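Side-chain contacts in flavoprotein (Thermotoga maritima, PDB 5V8S), which probably works as an oxidoreductase that passes electrons through FMN, and holds a mu-oxo-diiron centre in a metallo-beta-lactamase-type domain: residues A[285-290]-A[297-302]; A[139-142]-A[146-149]. The protein carries 1 engineered substitution. One frame throughout, in Å; residues are numbered along the deposited sequence.

Contact 1 of 2, residues A[285-290]-A[297-302]; sequences KAIDSL and PVVYKF
I287 reaches V299 because its CG1 branch lies anti to the carbonyl carbon (chi1 -70°) and an extended chi2 of 162° then carries CD1 away from the helix toward the strand. The same first torsion sets CG2 beside the carbonyl carbon, from where it approaches P297. I287 thus serves two partners with two branches. CD1 comes end-on to the forked tip of V299, 3.7 Å from V299 CG2 and 3.8 Å from V299 CG1, so the methyl faces both prongs almost equally. The shorter branch contributes a looser touch, I287 CG2 to P297 CG at 4.1 Å, with the two side chains running at a slant to each other.

L290, one helical turn on, lies alongside the proline ring, the two side chains passing in opposite senses. P297 CG is 4.0 Å from L290 CB and 4.1 Å from L290 CD1, which places this ring corner against both the root and one end of the leucine. No hydrogen bond crosses the interface; the 173 Å² buried between the segments rests on apolar packing.

The axes of segments 285-290 and 297-302 run nearly antiparallel, at 165°, and come within 9.8 Å of each other. This is the helix-to-second-strand half of a beta-alpha-beta crossover, formed by strand 267-273, helix 278-292 and strand 296-302, in the parallel-sheet fold of flavodoxin. P297 and V299, two apart on the strand, present their side chains to the helix, whereas the intervening V298 does not touch it.

L290 also packs on V270 of the adjoining strand and on I402 of helix 395-409; that helix lies beside 278-292 and is tied to it by the hydrogen bond between S289 OG and E399 OE1. Across the sheet, V298 and Y300 meet helix 310-316, where Y300 OH bonds D316 OD2.

Contact 2 of 2, residues A[139-142]-A[146-149]; sequences TVVK and EREI
R147 meets T139 and V141 through van der Waals contact alone, one with its flat end and the other with its aliphatic stem. The T139 methyl, CG2, sits over one face of the guanidinium, 3.7 Å above the plane and displaced toward the rim. T139 CG2 lies 3.9 Å from both R147 NH1 and R147 CZ and 4.1 Å from R147 NH2, over the terminal-nitrogen side of the group. Lower on the side chain, V141 CG1 lies against R147 CD at 3.8 Å. The bend at chi3 (83°) turns the arginine after this methylene, so the planar group comes under the threonine while the stem stays by the valine.

As for polar interactions, no hydrogen bond joins the two segments. The charge of R147 has long, weak ion pairs with E145 and E118 instead.

The backbones stay well apart, V141 CA to E146 CA being 8.4 Å, and the strands belong to different sheets. T139 pairs with strand 118-121, R147 with strand 152-158. The contact therefore bridges the edges of the two sheets in the alpha-beta-beta-alpha sandwich of the metallo-beta-lactamase fold: V141 points inward onto I120, F156 and M158, while V140 turns away to helix 123-133.

Contact 2 comes first along the chain and closes before contact 1 opens. The two share no helix, strand or sheet: 139-142 with 146-149 joins edge strands of two sheets in the metallo-beta-lactamase-type part, whereas 285-290 with 297-302 binds a helix to an edge strand of the flavodoxin-type parallel sheet. Their centres lie 53 Å apart, their nearest atoms about 39 Å, on opposite sides of the chain's centre. Such separation fits a protein built of two successive modules, each with its own packing. The diiron pocket belongs to the first module, and none of its ligand residues takes part in either contact; FMN binding would be expected in the second.

Contact 1 of 2, residues A[285-290]-A[297-302]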
loop_
_atom_site.group_PDB
_atom_site.type_symbol
_atom_site.label_atom_id
_atom_site.label_comp_id
_atom_site.label_asym_id
_atom_site.label_seq_id
_atom_site.Cartn_x
_atom_site.Cartn_y
_atom_site.Cartn_z
ATOM N N LYS A 285 0.826 -24.445 8.345
ATOM C CA LYS A 285 0.120 -25.528 9.018
ATOM C C LYS A 285 -1.394 -25.335 8.964
ATOM O O LYS A 285 -2.134 -26.306 8.822
ATOM C CB LYS A 285 0.628 -25.670 10.455
ATOM C CG LYS A 285 2.077 -26.105 10.502
ATOM C CD LYS A 285 2.653 -25.990 11.898
ATOM C CE LYS A 285 4.058 -26.597 11.971
ATOM N NZ LYS A 285 4.686 -26.374 13.292
ATOM N N ALA A 286 -1.870 -24.092 9.086
ATOM C CA ALA A 286 -3.302 -23.820 8.984
ATOM C C ALA A 286 -3.820 -24.150 7.588
ATOM O O ALA A 286 -4.913 -24.714 7.433
ATOM C CB ALA A 286 -3.557 -22.349 9.332
ATOM N N ILE A 287 -3.030 -23.831 6.561
ATOM C CA ILE A 287 -3.418 -24.117 5.186
ATOM C C ILE A 287 -3.446 -25.621 4.936
ATOM O O ILE A 287 -4.364 -26.138 4.285
ATOM C CB ILE A 287 -2.467 -23.375 4.227
ATOM C CG1 ILE A 287 -2.731 -21.865 4.313
ATOM C CG2 ILE A 287 -2.629 -23.881 2.807
ATOM C CD1 ILE A 287 -1.604 -20.976 3.762
ATOM N N ASP A 288 -2.444 -26.352 5.444
ATOM C CA ASP A 288 -2.474 -27.811 5.316
ATOM C C ASP A 288 -3.703 -28.390 6.004
ATOM O O ASP A 288 -4.333 -29.315 5.485
ATOM C CB ASP A 288 -1.205 -28.439 5.897
ATOM C CG ASP A 288 0.018 -28.164 5.054
ATOM O OD1 ASP A 288 -0.136 -27.765 3.878
ATOM O OD2 ASP A 288 1.140 -28.364 5.570
ATOM N N SER A 289 -4.051 -27.868 7.187
ATOM C CA SER A 289 -5.222 -28.363 7.900
ATOM C C SER A 289 -6.503 -28.074 7.121
ATOM O O SER A 289 -7.394 -28.927 7.032
ATOM C CB SER A 289 -5.284 -27.721 9.278
ATOM O OG SER A 289 -6.366 -28.218 10.030
ATOM N N LEU A 290 -6.626 -26.866 6.565
ATOM C CA LEU A 290 -7.777 -26.550 5.724
ATOM C C LEU A 290 -7.911 -27.555 4.591
ATOM O O LEU A 290 -9.008 -28.048 4.311
ATOM C CB LEU A 290 -7.643 -25.145 5.140
ATOM C CG LEU A 290 -7.898 -23.992 6.090
ATOM C CD1 LEU A 290 -7.334 -22.718 5.462
ATOM C CD2 LEU A 290 -9.364 -23.826 6.420
ATOM N N PRO A 297 -7.979 -23.433 -0.254
ATOM C CA PRO A 297 -7.580 -22.078 0.119
ATOM C C PRO A 297 -7.054 -21.287 -1.058
ATOM O O PRO A 297 -6.393 -21.818 -1.951
ATOM C CB PRO A 297 -6.449 -22.310 1.134
ATOM C CG PRO A 297 -6.578 -23.685 1.569
ATOM C CD PRO A 297 -7.130 -24.436 0.410
ATOM N N VAL A 298 -7.329 -19.982 -1.017
ATOM C CA VAL A 298 -6.656 -18.982 -1.838
ATOM C C VAL A 298 -5.823 -18.148 -0.880
ATOM O O VAL A 298 -6.346 -17.678 0.130
ATOM C CB VAL A 298 -7.678 -18.104 -2.580
ATOM C CG1 VAL A 298 -6.973 -17.063 -3.404
ATOM C CG2 VAL A 298 -8.589 -18.980 -3.454
ATOM N N VAL A 299 -4.531 -18.010 -1.160
ATOM C CA VAL A 299 -3.567 -17.513 -0.175
ATOM C C VAL A 299 -2.913 -16.231 -0.660
ATOM O O VAL A 299 -2.391 -16.167 -1.782
ATOM C CB VAL A 299 -2.500 -18.580 0.150
ATOM C CG1 VAL A 299 -1.542 -18.083 1.225
ATOM C CG2 VAL A 299 -3.170 -19.897 0.587
ATOM N N TYR A 300 -2.910 -15.223 0.210
ATOM C CA TYR A 300 -2.252 -13.949 -0.050
ATOM C C TYR A 300 -1.276 -13.663 1.081
ATOM O O TYR A 300 -1.694 -13.500 2.230
ATOM C CB TYR A 300 -3.278 -12.825 -0.163
ATOM C CG TYR A 300 -4.107 -12.962 -1.406
ATOM C CD1 TYR A 300 -3.567 -12.649 -2.641
ATOM C CD2 TYR A 300 -5.421 -13.417 -1.352
ATOM C CE1 TYR A 300 -4.316 -12.762 -3.798
ATOM C CE2 TYR A 300 -6.174 -13.556 -2.516
ATOM C CZ TYR A 300 -5.615 -13.238 -3.734
ATOM O OH TYR A 300 -6.362 -13.358 -4.899
ATOM N N LYS A 301 0.007 -13.571 0.750
ATOM C CA LYS A 301 1.065 -13.412 1.736
ATOM C C LYS A 301 1.849 -12.129 1.482
ATOM O O LYS A 301 2.375 -11.929 0.387
ATOM C CB LYS A 301 2.047 -14.599 1.664
ATOM C CG LYS A 301 3.256 -14.477 2.599
ATOM C CD LYS A 301 4.511 -15.270 2.148
ATOM C CE LYS A 301 4.232 -16.546 1.431
ATOM N NZ LYS A 301 5.532 -17.240 1.100
ATOM N N PHE A 302 1.967 -11.289 2.513
ATOM C CA PHE A 302 2.897 -10.154 2.512
ATOM C C PHE A 302 4.179 -10.609 3.204
ATOM O O PHE A 302 4.169 -10.884 4.399
ATOM C CB PHE A 302 2.322 -8.987 3.304
ATOM C CG PHE A 302 1.079 -8.376 2.699
ATOM C CD1 PHE A 302 1.175 -7.440 1.699
ATOM C CD2 PHE A 302 -0.167 -8.736 3.149
ATOM C CE1 PHE A 302 0.036 -6.871 1.143
ATOM C CE2 PHE A 302 -1.331 -8.172 2.589
ATOM C CZ PHE A 302 -1.214 -7.239 1.607
#

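Contact 2 of 2, residues A[139-142]-A[146-149]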
loop_
_atom_site.group_PDB
_atom_site.type_symbol
_atom_site.label_atom_id
_atom_site.label_comp_id
_atom_site.label_asym_id
_atom_site.label_seq_id
_atom_site.Cartn_x
_atom_site.Cartn_y
_atom_site.Cartn_z
ATOM N N THR A 139 -30.109 19.344 -19.413
ATOM C CA THR A 139 -31.485 18.942 -19.158
ATOM C C THR A 139 -31.499 17.837 -18.103
ATOM O O THR A 139 -30.950 16.753 -18.326
ATOM C CB THR A 139 -32.084 18.443 -20.471
ATOM O OG1 THR A 139 -32.118 19.526 -21.407
ATOM C CG2 THR A 139 -33.487 17.898 -20.270
ATOM N N VAL A 140 -32.151 18.098 -16.971
ATOM C CA VAL A 140 -32.238 17.139 -15.875
ATOM C C VAL A 140 -33.438 16.234 -16.099
ATOM O O VAL A 140 -34.550 16.718 -16.338
ATOM C CB VAL A 140 -32.363 17.864 -14.529
ATOM C CG1 VAL A 140 -32.717 16.898 -13.410
ATOM C CG2 VAL A 140 -31.066 18.577 -14.218
ATOM N N VAL A 141 -33.221 14.923 -15.984
ATOM C CA VAL A 141 -34.291 13.934 -16.010
ATOM C C VAL A 141 -34.489 13.379 -14.608
ATOM O O VAL A 141 -33.520 13.186 -13.856
ATOM C CB VAL A 141 -34.029 12.799 -17.018
ATOM C CG1 VAL A 141 -34.199 13.300 -18.459
ATOM C CG2 VAL A 141 -32.647 12.173 -16.799
ATOM N N LYS A 142 -35.749 13.127 -14.265
ATOM C CA LYS A 142 -36.135 12.557 -12.983
ATOM C C LYS A 142 -36.344 11.051 -13.103
ATOM O O LYS A 142 -36.410 10.485 -14.199
ATOM C CB LYS A 142 -37.416 13.220 -12.472
ATOM C CG LYS A 142 -37.259 14.703 -12.158
ATOM C CD LYS A 142 -38.292 15.192 -11.164
ATOM C CE LYS A 142 -39.704 14.972 -11.669
ATOM N NZ LYS A 142 -40.689 15.815 -10.912
ATOM N N GLU A 146 -39.706 9.720 -19.090
ATOM C CA GLU A 146 -39.587 9.227 -20.443
ATOM C C GLU A 146 -39.491 10.413 -21.378
ATOM O O GLU A 146 -40.120 11.444 -21.157
ATOM C CB GLU A 146 -40.794 8.365 -20.813
ATOM C CG GLU A 146 -40.892 7.073 -20.028
ATOM C CD GLU A 146 -42.199 6.339 -20.252
ATOM O OE1 GLU A 146 -42.874 6.614 -21.259
ATOM O OE2 GLU A 146 -42.554 5.487 -19.413
ATOM N N ARG A 147 -38.683 10.277 -22.413
ATOM C CA ARG A 147 -38.533 11.327 -23.394
ATOM C C ARG A 147 -38.554 10.718 -24.775
ATOM O O ARG A 147 -37.874 9.736 -25.037
ATOM C CB ARG A 147 -37.248 12.112 -23.173
ATOM C CG ARG A 147 -37.314 13.019 -21.963
ATOM C CD ARG A 147 -36.024 13.780 -21.769
ATOM N NE ARG A 147 -35.985 14.967 -22.601
ATOM C CZ ARG A 147 -36.422 16.162 -22.227
ATOM N NH1 ARG A 147 -36.929 16.344 -21.025
ATOM N NH2 ARG A 147 -36.340 17.174 -23.060
ATOM N N GLU A 148 -39.362 11.294 -25.649
ATOM C CA GLU A 148 -39.453 10.822 -27.010
ATOM C C GLU A 148 -38.397 11.532 -27.828
ATOM O O GLU A 148 -38.425 12.744 -27.977
ATOM C CB GLU A 148 -40.843 11.084 -27.577
ATOM C CG GLU A 148 -41.065 10.439 -28.923
ATOM C CD GLU A 148 -42.409 10.787 -29.513
ATOM O OE1 GLU A 148 -42.431 11.327 -30.624
ATOM O OE2 GLU A 148 -43.425 10.511 -28.859
ATOM N N ILE A 149 -37.457 10.760 -28.355
ATOM C CA ILE A 149 -36.349 11.305 -29.125
ATOM C C ILE A 149 -36.219 10.452 -30.375
ATOM O O ILE A 149 -36.148 9.224 -30.279
ATOM C CB ILE A 149 -35.027 11.281 -28.320
ATOM C CG1 ILE A 149 -35.133 12.146 -27.051
ATOM C CG2 ILE A 149 -33.869 11.768 -29.190
ATOM C CD1 ILE A 149 -34.001 11.899 -26.037
#